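Serine protease pet (Escherichia coli, PDB 4OM9) acts as an autotransporter enterotoxin of enteroaggregative strains, a serine protease that probably cleaves host alpha-fodrin and is built with a long beta-helix. Local coordinates at residues A[651-657]-A[671-677]; A[682-688]-A[701-707]; A[693-699]-A[725-730]; A[743-748]-A[782-788]. All coordinates share one frame; numbering follows the deposited sequence.

Interaction 1. Residues A[651-657]-A[671-677]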
# COMPACT_ATOMS: atom_id res chain seq x y z
N PHE A 651 11.85 -0.85 4.89
CA PHE A 651 12.82 -0.70 3.82
C PHE A 651 13.74 -1.90 3.76
O PHE A 651 14.24 -2.39 4.78
CB PHE A 651 13.66 0.58 3.94
CG PHE A 651 14.70 0.69 2.87
CD1 PHE A 651 14.33 0.99 1.56
CD2 PHE A 651 16.03 0.43 3.14
CE1 PHE A 651 15.28 1.06 0.57
CE2 PHE A 651 16.99 0.50 2.16
CZ PHE A 651 16.62 0.82 0.87
N THR A 652 13.93 -2.38 2.54
CA THR A 652 14.76 -3.53 2.26
C THR A 652 15.63 -3.22 1.05
O THR A 652 15.10 -2.89 -0.04
CB THR A 652 13.92 -4.78 2.01
OG1 THR A 652 13.20 -5.11 3.20
CG2 THR A 652 14.79 -5.95 1.60
N GLY A 653 16.94 -3.31 1.23
CA GLY A 653 17.89 -3.07 0.14
C GLY A 653 19.19 -2.49 0.64
O GLY A 653 19.67 -2.85 1.71
N GLY A 654 19.78 -1.58 -0.12
CA GLY A 654 21.03 -0.98 0.28
C GLY A 654 21.04 0.53 0.10
O GLY A 654 20.19 1.06 -0.62
N ILE A 655 21.99 1.19 0.74
CA ILE A 655 22.12 2.64 0.69
C ILE A 655 23.55 3.14 0.40
O ILE A 655 24.50 2.91 1.19
CB ILE A 655 21.62 3.28 2.01
CG1 ILE A 655 20.21 2.77 2.38
CG2 ILE A 655 21.65 4.80 1.91
CD1 ILE A 655 19.48 3.60 3.45
N MET A 656 23.71 3.81 -0.73
CA MET A 656 24.94 4.53 -1.05
C MET A 656 24.67 6.02 -0.98
O MET A 656 23.92 6.57 -1.79
CB MET A 656 25.45 4.17 -2.45
CG MET A 656 25.52 2.70 -2.72
SD MET A 656 25.69 2.35 -4.48
CE MET A 656 25.78 0.55 -4.46
N ALA A 657 25.30 6.69 -0.03
CA ALA A 657 24.99 8.08 0.23
C ALA A 657 26.25 8.94 0.38
O ALA A 657 27.30 8.48 0.81
CB ALA A 657 24.10 8.20 1.50
N THR A 671 15.97 -3.78 6.46
CA THR A 671 16.85 -4.90 6.16
C THR A 671 17.90 -4.56 5.09
O THR A 671 17.63 -4.63 3.89
CB THR A 671 16.06 -6.11 5.69
OG1 THR A 671 15.09 -6.45 6.69
CG2 THR A 671 16.99 -7.29 5.43
N LEU A 672 19.10 -4.22 5.52
CA LEU A 672 20.13 -3.90 4.56
C LEU A 672 20.78 -5.18 4.05
O LEU A 672 21.76 -5.66 4.61
CB LEU A 672 21.16 -2.98 5.19
CG LEU A 672 20.52 -1.70 5.76
CD1 LEU A 672 21.58 -0.76 6.32
CD2 LEU A 672 19.67 -1.01 4.71
N ASN A 673 20.21 -5.72 2.98
CA ASN A 673 20.75 -6.92 2.34
C ASN A 673 21.48 -6.61 1.04
O ASN A 673 21.75 -7.49 0.23
CB ASN A 673 19.65 -7.97 2.10
CG ASN A 673 18.54 -7.48 1.17
OD1 ASN A 673 18.61 -6.40 0.58
ND2 ASN A 673 17.51 -8.29 1.02
N THR A 674 21.82 -5.33 0.87
CA THR A 674 22.67 -4.88 -0.22
C THR A 674 23.74 -3.98 0.39
O THR A 674 23.47 -3.26 1.34
CB THR A 674 21.86 -4.12 -1.31
OG1 THR A 674 21.28 -5.06 -2.23
CG2 THR A 674 22.73 -3.15 -2.07
N VAL A 675 24.95 -4.03 -0.16
CA VAL A 675 26.10 -3.33 0.41
C VAL A 675 25.86 -1.83 0.58
O VAL A 675 25.51 -1.15 -0.37
CB VAL A 675 27.37 -3.53 -0.45
CG1 VAL A 675 28.52 -2.70 0.10
CG2 VAL A 675 27.74 -5.01 -0.52
N SER A 676 26.07 -1.33 1.79
CA SER A 676 25.84 0.08 2.08
C SER A 676 27.14 0.86 2.31
O SER A 676 28.05 0.41 3.01
CB SER A 676 24.93 0.23 3.31
OG SER A 676 23.58 -0.03 2.97
N SER A 677 27.20 2.04 1.72
CA SER A 677 28.36 2.89 1.82
C SER A 677 27.96 4.34 2.15
O SER A 677 27.35 5.02 1.33
CB SER A 677 29.16 2.82 0.52
OG SER A 677 29.58 4.11 0.11
O HOH W 1 12.84 -4.94 5.86

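Interaction 2. Residues A[682-688]-A[701-707]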
# COMPACT_ATOMS: atom_id res chain seq x y z
N ALA A 682 25.65 10.74 8.29
CA ALA A 682 25.28 10.32 9.64
C ALA A 682 24.00 9.46 9.69
O ALA A 682 22.98 9.80 9.09
CB ALA A 682 25.12 11.53 10.54
N LEU A 683 24.08 8.35 10.42
CA LEU A 683 22.99 7.40 10.53
C LEU A 683 22.42 7.37 11.94
O LEU A 683 23.12 7.01 12.88
CB LEU A 683 23.45 6.00 10.12
CG LEU A 683 22.41 4.90 10.37
CD1 LEU A 683 21.08 5.25 9.73
CD2 LEU A 683 22.90 3.57 9.86
N THR A 684 21.14 7.71 12.08
CA THR A 684 20.52 7.70 13.40
C THR A 684 19.35 6.73 13.47
O THR A 684 18.35 6.91 12.78
CB THR A 684 20.03 9.10 13.82
OG1 THR A 684 21.16 9.98 13.93
CG2 THR A 684 19.35 9.03 15.18
N ILE A 685 19.49 5.72 14.31
CA ILE A 685 18.46 4.71 14.52
C ILE A 685 17.71 5.01 15.80
O ILE A 685 18.28 4.88 16.88
CB ILE A 685 19.07 3.30 14.55
CG1 ILE A 685 19.80 3.04 13.23
CG2 ILE A 685 18.01 2.27 14.82
CD1 ILE A 685 20.41 1.67 13.09
N HIS A 686 16.46 5.45 15.69
CA HIS A 686 15.70 5.90 16.85
C HIS A 686 15.06 4.75 17.63
O HIS A 686 14.98 3.62 17.15
CB HIS A 686 14.59 6.87 16.44
CG HIS A 686 15.09 8.17 15.88
ND1 HIS A 686 15.45 9.23 16.67
CD2 HIS A 686 15.25 8.57 14.59
CE1 HIS A 686 15.83 10.24 15.90
NE2 HIS A 686 15.71 9.87 14.64
N LYS A 687 14.58 5.08 18.83
CA LYS A 687 13.91 4.12 19.70
C LYS A 687 12.66 3.56 19.02
O LYS A 687 11.82 4.32 18.51
CB LYS A 687 13.54 4.78 21.03
CG LYS A 687 12.82 3.87 22.02
CD LYS A 687 12.80 4.50 23.42
CE LYS A 687 12.03 3.65 24.43
NZ LYS A 687 12.68 2.34 24.69
N GLY A 688 12.57 2.24 18.99
CA GLY A 688 11.46 1.58 18.33
C GLY A 688 11.70 1.10 16.91
O GLY A 688 10.77 0.59 16.27
N SER A 701 31.51 7.96 8.79
CA SER A 701 30.83 8.69 9.84
C SER A 701 30.40 7.73 10.93
O SER A 701 30.90 6.61 11.02
CB SER A 701 29.62 9.44 9.26
OG SER A 701 28.98 10.24 10.23
N ASN A 702 29.43 8.15 11.74
CA ASN A 702 28.97 7.38 12.89
C ASN A 702 27.50 6.96 12.83
O ASN A 702 26.71 7.54 12.09
CB ASN A 702 29.19 8.19 14.17
CG ASN A 702 28.25 9.37 14.25
OD1 ASN A 702 27.28 9.35 14.99
ND2 ASN A 702 28.52 10.41 13.45
N ILE A 703 27.16 5.97 13.64
CA ILE A 703 25.81 5.43 13.75
C ILE A 703 25.32 5.56 15.18
O ILE A 703 25.93 5.01 16.09
CB ILE A 703 25.75 3.95 13.34
CG1 ILE A 703 26.25 3.76 11.91
CG2 ILE A 703 24.34 3.39 13.50
CD1 ILE A 703 26.63 2.34 11.60
N LYS A 704 24.23 6.29 15.38
CA LYS A 704 23.61 6.40 16.69
C LYS A 704 22.36 5.54 16.72
O LYS A 704 21.57 5.57 15.77
CB LYS A 704 23.28 7.85 17.02
CG LYS A 704 24.52 8.73 17.07
CD LYS A 704 24.20 10.19 17.30
CE LYS A 704 25.48 11.02 17.22
NZ LYS A 704 25.29 12.47 17.49
N SER A 705 22.16 4.79 17.81
CA SER A 705 21.07 3.82 17.86
C SER A 705 20.45 3.60 19.24
O SER A 705 21.12 3.19 20.19
CB SER A 705 21.56 2.47 17.31
OG SER A 705 20.58 1.46 17.48
N GLY A 706 19.16 3.88 19.33
CA GLY A 706 18.38 3.70 20.54
C GLY A 706 17.35 2.61 20.32
O GLY A 706 16.42 2.46 21.11
N GLY A 707 17.52 1.86 19.23
CA GLY A 707 16.63 0.76 18.91
C GLY A 707 17.39 -0.56 18.85
O GLY A 707 18.38 -0.74 19.55
O HOH W 2 23.97 9.56 13.95

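Interaction 3. Residues A[693-699]-A[725-730]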
# COMPACT_ATOMS: atom_id res chain seq x y z
N ALA A 693 21.32 -5.59 9.24
CA ALA A 693 22.18 -5.42 8.07
C ALA A 693 22.95 -6.71 7.78
O ALA A 693 23.98 -6.97 8.39
CB ALA A 693 23.13 -4.26 8.28
N SER A 694 22.45 -7.50 6.84
CA SER A 694 23.05 -8.79 6.51
C SER A 694 24.09 -8.61 5.43
O SER A 694 24.70 -9.58 4.94
CB SER A 694 21.98 -9.78 6.06
OG SER A 694 20.96 -9.91 7.04
N SER A 695 24.30 -7.36 5.05
CA SER A 695 25.20 -7.01 3.97
C SER A 695 26.18 -5.98 4.49
O SER A 695 25.83 -5.20 5.38
CB SER A 695 24.40 -6.48 2.77
OG SER A 695 25.25 -6.17 1.67
N SER A 696 27.39 -5.97 3.96
CA SER A 696 28.44 -5.05 4.42
C SER A 696 27.98 -3.59 4.55
O SER A 696 27.29 -3.06 3.68
CB SER A 696 29.64 -5.09 3.46
OG SER A 696 30.46 -6.22 3.69
N LEU A 697 28.40 -2.94 5.63
CA LEU A 697 28.13 -1.52 5.80
C LEU A 697 29.37 -0.75 6.23
O LEU A 697 29.86 -0.92 7.34
CB LEU A 697 27.01 -1.31 6.81
CG LEU A 697 26.64 0.15 7.12
CD1 LEU A 697 25.14 0.31 7.14
CD2 LEU A 697 27.25 0.58 8.44
N PHE A 698 29.87 0.10 5.34
CA PHE A 698 31.03 0.95 5.61
C PHE A 698 30.58 2.39 5.75
O PHE A 698 29.70 2.83 5.02
CB PHE A 698 32.07 0.85 4.49
CG PHE A 698 32.33 -0.54 4.03
CD1 PHE A 698 31.51 -1.15 3.10
CD2 PHE A 698 33.41 -1.25 4.53
CE1 PHE A 698 31.75 -2.44 2.68
CE2 PHE A 698 33.66 -2.54 4.11
CZ PHE A 698 32.83 -3.14 3.19
N THR A 699 31.18 3.11 6.68
CA THR A 699 30.80 4.50 6.90
C THR A 699 31.96 5.32 7.46
O THR A 699 32.60 4.94 8.44
CB THR A 699 29.62 4.60 7.85
OG1 THR A 699 28.52 3.87 7.29
CG2 THR A 699 29.20 6.04 8.02
N MET A 725 30.88 -10.86 5.82
CA MET A 725 31.12 -9.48 5.35
C MET A 725 31.60 -8.53 6.48
O MET A 725 31.80 -8.97 7.61
CB MET A 725 29.86 -8.93 4.68
CG MET A 725 28.53 -9.45 5.21
SD MET A 725 28.00 -8.58 6.69
CE MET A 725 28.84 -9.50 7.98
N PHE A 726 31.78 -7.25 6.17
CA PHE A 726 32.35 -6.30 7.14
C PHE A 726 31.43 -5.16 7.54
O PHE A 726 30.57 -4.73 6.79
CB PHE A 726 33.64 -5.67 6.60
CG PHE A 726 34.49 -6.58 5.76
CD1 PHE A 726 34.88 -7.82 6.23
CD2 PHE A 726 34.91 -6.17 4.50
CE1 PHE A 726 35.67 -8.64 5.44
CE2 PHE A 726 35.69 -6.99 3.72
CZ PHE A 726 36.07 -8.22 4.19
N TYR A 727 31.66 -4.62 8.74
CA TYR A 727 31.02 -3.38 9.16
C TYR A 727 32.04 -2.43 9.75
O TYR A 727 32.52 -2.64 10.86
CB TYR A 727 29.92 -3.64 10.18
CG TYR A 727 28.87 -4.63 9.74
CD1 TYR A 727 27.80 -4.22 8.95
CD2 TYR A 727 28.95 -5.96 10.12
CE1 TYR A 727 26.84 -5.12 8.55
CE2 TYR A 727 28.00 -6.86 9.73
CZ TYR A 727 26.95 -6.45 8.94
OH TYR A 727 26.00 -7.36 8.54
N ALA A 728 32.38 -1.38 9.01
CA ALA A 728 33.25 -0.34 9.52
C ALA A 728 32.45 0.93 9.79
O ALA A 728 31.62 1.34 8.97
CB ALA A 728 34.38 -0.05 8.54
N ALA A 729 32.69 1.53 10.95
CA ALA A 729 32.18 2.86 11.25
C ALA A 729 33.29 3.70 11.86
O ALA A 729 33.57 3.61 13.05
CB ALA A 729 30.99 2.77 12.20
N GLY A 730 33.94 4.49 11.01
CA GLY A 730 35.07 5.31 11.42
C GLY A 730 34.77 6.20 12.61
O GLY A 730 35.63 6.42 13.46

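Interaction 4. Residues A[743-748]-A[782-788]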
# COMPACT_ATOMS: atom_id res chain seq x y z
N ALA A 743 25.85 -8.31 17.07
CA ALA A 743 26.68 -8.76 15.96
C ALA A 743 26.84 -10.27 16.07
O ALA A 743 27.11 -10.79 17.15
CB ALA A 743 28.02 -8.07 15.97
N LYS A 744 26.69 -10.97 14.94
CA LYS A 744 26.68 -12.42 14.94
C LYS A 744 26.78 -12.99 13.53
O LYS A 744 26.67 -12.26 12.54
CB LYS A 744 25.41 -12.95 15.60
CG LYS A 744 24.16 -12.70 14.80
CD LYS A 744 22.91 -13.06 15.59
CE LYS A 744 21.64 -12.73 14.80
NZ LYS A 744 20.39 -13.20 15.47
N ASN A 745 26.99 -14.31 13.44
CA ASN A 745 26.97 -15.03 12.17
C ASN A 745 27.93 -14.49 11.12
O ASN A 745 27.49 -13.92 10.13
CB ASN A 745 25.55 -15.05 11.60
CG ASN A 745 24.74 -16.23 12.10
OD1 ASN A 745 24.15 -16.17 13.18
ND2 ASN A 745 24.71 -17.30 11.32
N GLN A 746 29.22 -14.68 11.34
CA GLN A 746 30.26 -14.28 10.40
C GLN A 746 30.19 -12.79 10.10
O GLN A 746 30.15 -12.36 8.94
CB GLN A 746 30.16 -15.12 9.12
CG GLN A 746 30.67 -16.54 9.32
CD GLN A 746 30.38 -17.45 8.15
OE1 GLN A 746 29.73 -17.04 7.19
NE2 GLN A 746 30.85 -18.68 8.23
N ALA A 747 30.18 -12.01 11.17
CA ALA A 747 30.22 -10.56 11.12
C ALA A 747 31.56 -10.06 11.64
O ALA A 747 31.99 -10.43 12.72
CB ALA A 747 29.09 -9.97 11.93
N SER A 748 32.23 -9.20 10.86
CA SER A 748 33.47 -8.58 11.30
C SER A 748 33.26 -7.07 11.47
O SER A 748 33.12 -6.35 10.50
CB SER A 748 34.59 -8.86 10.30
OG SER A 748 35.76 -8.16 10.67
N MET A 782 39.59 -13.66 8.77
CA MET A 782 39.02 -12.34 9.00
C MET A 782 38.19 -12.38 10.27
O MET A 782 37.77 -11.34 10.78
CB MET A 782 38.18 -11.91 7.80
CG MET A 782 38.91 -12.07 6.47
SD MET A 782 37.82 -12.38 5.07
CE MET A 782 39.02 -12.72 3.78
N LEU A 783 37.95 -13.58 10.78
CA LEU A 783 37.20 -13.76 12.02
C LEU A 783 37.75 -14.89 12.91
O LEU A 783 37.28 -15.06 14.03
CB LEU A 783 35.72 -14.02 11.72
CG LEU A 783 35.28 -14.13 10.27
CD1 LEU A 783 34.23 -15.22 10.11
CD2 LEU A 783 34.73 -12.80 9.80
N ASP A 784 38.72 -15.66 12.41
CA ASP A 784 39.31 -16.80 13.14
C ASP A 784 38.25 -17.84 13.51
O ASP A 784 38.17 -18.91 12.90
CB ASP A 784 40.05 -16.33 14.39
CG ASP A 784 41.17 -15.36 14.07
OD1 ASP A 784 40.93 -14.38 13.33
OD2 ASP A 784 42.29 -15.57 14.57
N GLY A 785 37.45 -17.55 14.53
CA GLY A 785 36.16 -18.20 14.68
C GLY A 785 35.23 -17.21 14.01
O GLY A 785 35.34 -16.99 12.81
N PHE A 786 34.29 -16.63 14.75
CA PHE A 786 33.83 -17.15 16.03
C PHE A 786 32.29 -17.25 16.22
O PHE A 786 31.87 -17.35 17.35
CB PHE A 786 34.36 -16.29 17.17
CG PHE A 786 35.85 -16.33 17.33
CD1 PHE A 786 36.47 -17.42 17.92
CD2 PHE A 786 36.62 -15.27 16.92
CE1 PHE A 786 37.84 -17.44 18.08
CE2 PHE A 786 37.99 -15.29 17.07
CZ PHE A 786 38.60 -16.38 17.65
N ASP A 787 31.43 -17.14 15.21
CA ASP A 787 31.66 -16.54 13.91
C ASP A 787 31.51 -15.02 14.02
O ASP A 787 30.64 -14.44 13.39
CB ASP A 787 30.68 -17.11 12.88
CG ASP A 787 29.28 -17.30 13.45
OD1 ASP A 787 28.90 -16.54 14.37
OD2 ASP A 787 28.57 -18.21 12.98
N THR A 788 32.33 -14.38 14.84
CA THR A 788 32.19 -12.94 15.01
C THR A 788 33.44 -12.28 15.56
O THR A 788 33.95 -12.67 16.61
CB THR A 788 31.00 -12.59 15.95
OG1 THR A 788 29.78 -13.10 15.40
CG2 THR A 788 30.88 -11.08 16.14

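Interaction 1. Residues A[651-657]-A[671-677]
T652 and T671 stand side by side on one face of two parallel strands, pointing the same way, with T652 OG1 3.9 Å from T671 CB. In both, OG1 lies beside the backbone N and opposite the carbonyl carbon (chi1 -64° and -57°), which lets the two hydroxyls share a water, 2.7 Å from T652 OG1 and 2.8 Å from T671 OG1. That water also donates to F651 O. Threonine suits this partly exposed row, since its hydroxyl can meet solvent while its methyl packs: T652 CG2 is crossed by the N673 amide, 3.6 Å from N673 ND2. Among the buried residues, L672 runs at about a right angle to F651, and its branch L672 CD2 meets the ring edge in plane, 4.0 Å from F651 CE2. The pairing then breaks, the register shifting by two residues before M656 pairs with S677. The backbone of G653 (phi 148°) would press any CB against the preceding carbonyl O, which explains the glycine, and nearby T674 CB comes to 3.5 Å from G654 N. Here a side chain takes over from the backbone: S676 OG accepts I655 N at 3.0 Å, after which S677 N to I655 O and A657 N to S677 O restore regular bonding. Strand 599-608 flanks 651-657, with V601 and I605 against F651, while strand 697-699 borders 671-677, its L697 packing on L672 and S676.

Interaction 2. Residues A[682-688]-A[701-707]
L683 and I703 lie side by side with their side chains pointing the same way, L683 CD2 3.9 Å from both I703 CG1 and I703 CG2. This is the tight half of the contact. With CG anti to the backbone N (chi1 173°), L683 lays its branch alongside the neighbouring isoleucine, and I685 continues the buried row on the same face, its CD1 4.3 Å from I703 CG2. The row ends at S705, a residue small enough to fit beside I685, where S705 OG is 3.8 Å from I685 CB. Backbone bonds join the two chains along this length: N702 O accepts L683 N, L683 O accepts K704 N at 2.8 Å, K704 O accepts I685 N, and I685 O accepts G706 N.

The other face is looser and wetter. T684 and K704 point outward together, yet T684 OG1 stays 4.3 Å from K704 CB, and the lysine chain leads away toward E736 and L734. A water 2.8 Å from T684 OG1 gives weak bonds to L683 O and N702 OD1. The methyl T684 CG2 lies over one face of the H686 ring, 3.7 Å from its plane and nearer the ring's margin than its centre, and H686 NE2 bonds weakly to S663 OG. Past the strands K687 is exposed, touching G706 O with its CB and CG. Aliphatic residues stacked inside, with polar and charged ones outside in the same parallel register, characterise a parallel beta-helix, here between successive coils of the passenger domain.

Interaction 3. Residues A[693-699]-A[725-730]
Y727 reaches back along the neighbouring chain past L697 to A693, its ring spanning a corner of the fold. Its CB starts 3.9 Å from L697 O; with CG beside the backbone N (chi1 -55°), the ring heads toward the residues preceding L697. Y727 CD1 meets L697 CB at 3.7 Å, and one carbon further Y727 CE1 lies 3.3 Å from S695 O and 3.8 Å from A693 CB. At the tip, Y727 OH is hydrogen-bonded to T712 O; its very close approach to A693 O is doubtful in the model. Tyrosine fits because its long ring packs on L697 and A693 in the interior, where the hydroxyl may find a carbonyl.

At the turn, S696 OG accepts F726 N at 3.0 Å and nearly straight (162°), a serine hydroxyl doing the work of a strand carbonyl. L697 N then bonds to F726 O, and G730 N to T699 O closes the run, the bonds between being weak. On the outward face F698 and F726 cross obliquely, edge toward edge, with F698 CE2 3.9 Å from F726 CD2, and A728 is small enough to leave F698 room, A728 CB lying 4.3 Å from F698 CD2. Strand 747-755 takes the next place, its A747 and V749 touching Y727. Parallel strands pairing in register between successive coils, with inward L697 and Y727 stacked inside, fit the right-handed parallel beta-helix of autotransporter passenger domains.

Interaction 4. Residues A[743-748]-A[782-788]
A corner of the beta-helix, where strand 740-744 turns into strand 747-755, rests on D787 and T788 as the chain leads into strand 788-791. N745 and Q746 make the turn with positive phi (55° and 58°), which brings successive backbone N-H groups round toward one carbonyl: D787 O takes weak bonds from Q746 N and from A747 N, the latter at 3.3 Å. T788 OG1 donates to the same oxygen from above the carbonyl plane. D787 CG sits between its backbone N and carbonyl carbon (chi1 40°), so that OD1 lies 3.1 Å from N745 N in a weak bond; the stronger partner of D787 OD1 is S765 OG. Parallel beta-helices pair coil on coil, and within these segments that pairing begins with one bridge, A747 with T788, T788 CA lying 3.4 Å from A747 O. Threonine suits the buried step: its methyl T788 CG2 packs 4.2 Å from A743 CB, and its OG1 is satisfied by the carbonyl of D787, the residue before it. L783 spreads its two branches over the strand's start, L783 CD1 3.9 Å from Q746 CG and L783 CD2 4.0 Å from S748 CB. S748 OG is hydrogen-bonded to S789 OG beyond.

Overall arrangement
The four contacts follow one another along the beta-helix, their centres moving from about 21 Å to about 38 Å from the centre of the chain. Interactions 1 and 3, with centres about 10 Å apart, join through neighbouring strands, S676 N lying 2.8 Å from S696 O. Interaction 3 passes to interaction 4 likewise, Y727 N being 2.9 Å from S748 O. Interaction 2 belongs to a different side of the coils; its segments alternate with those of interaction 3 along the chain, and the two meet inside, I703 CD1 3.7 Å from L697 CD2. All four are contacts between coils of the beta-helix; none is tied to a ligand or an identified active-site residue.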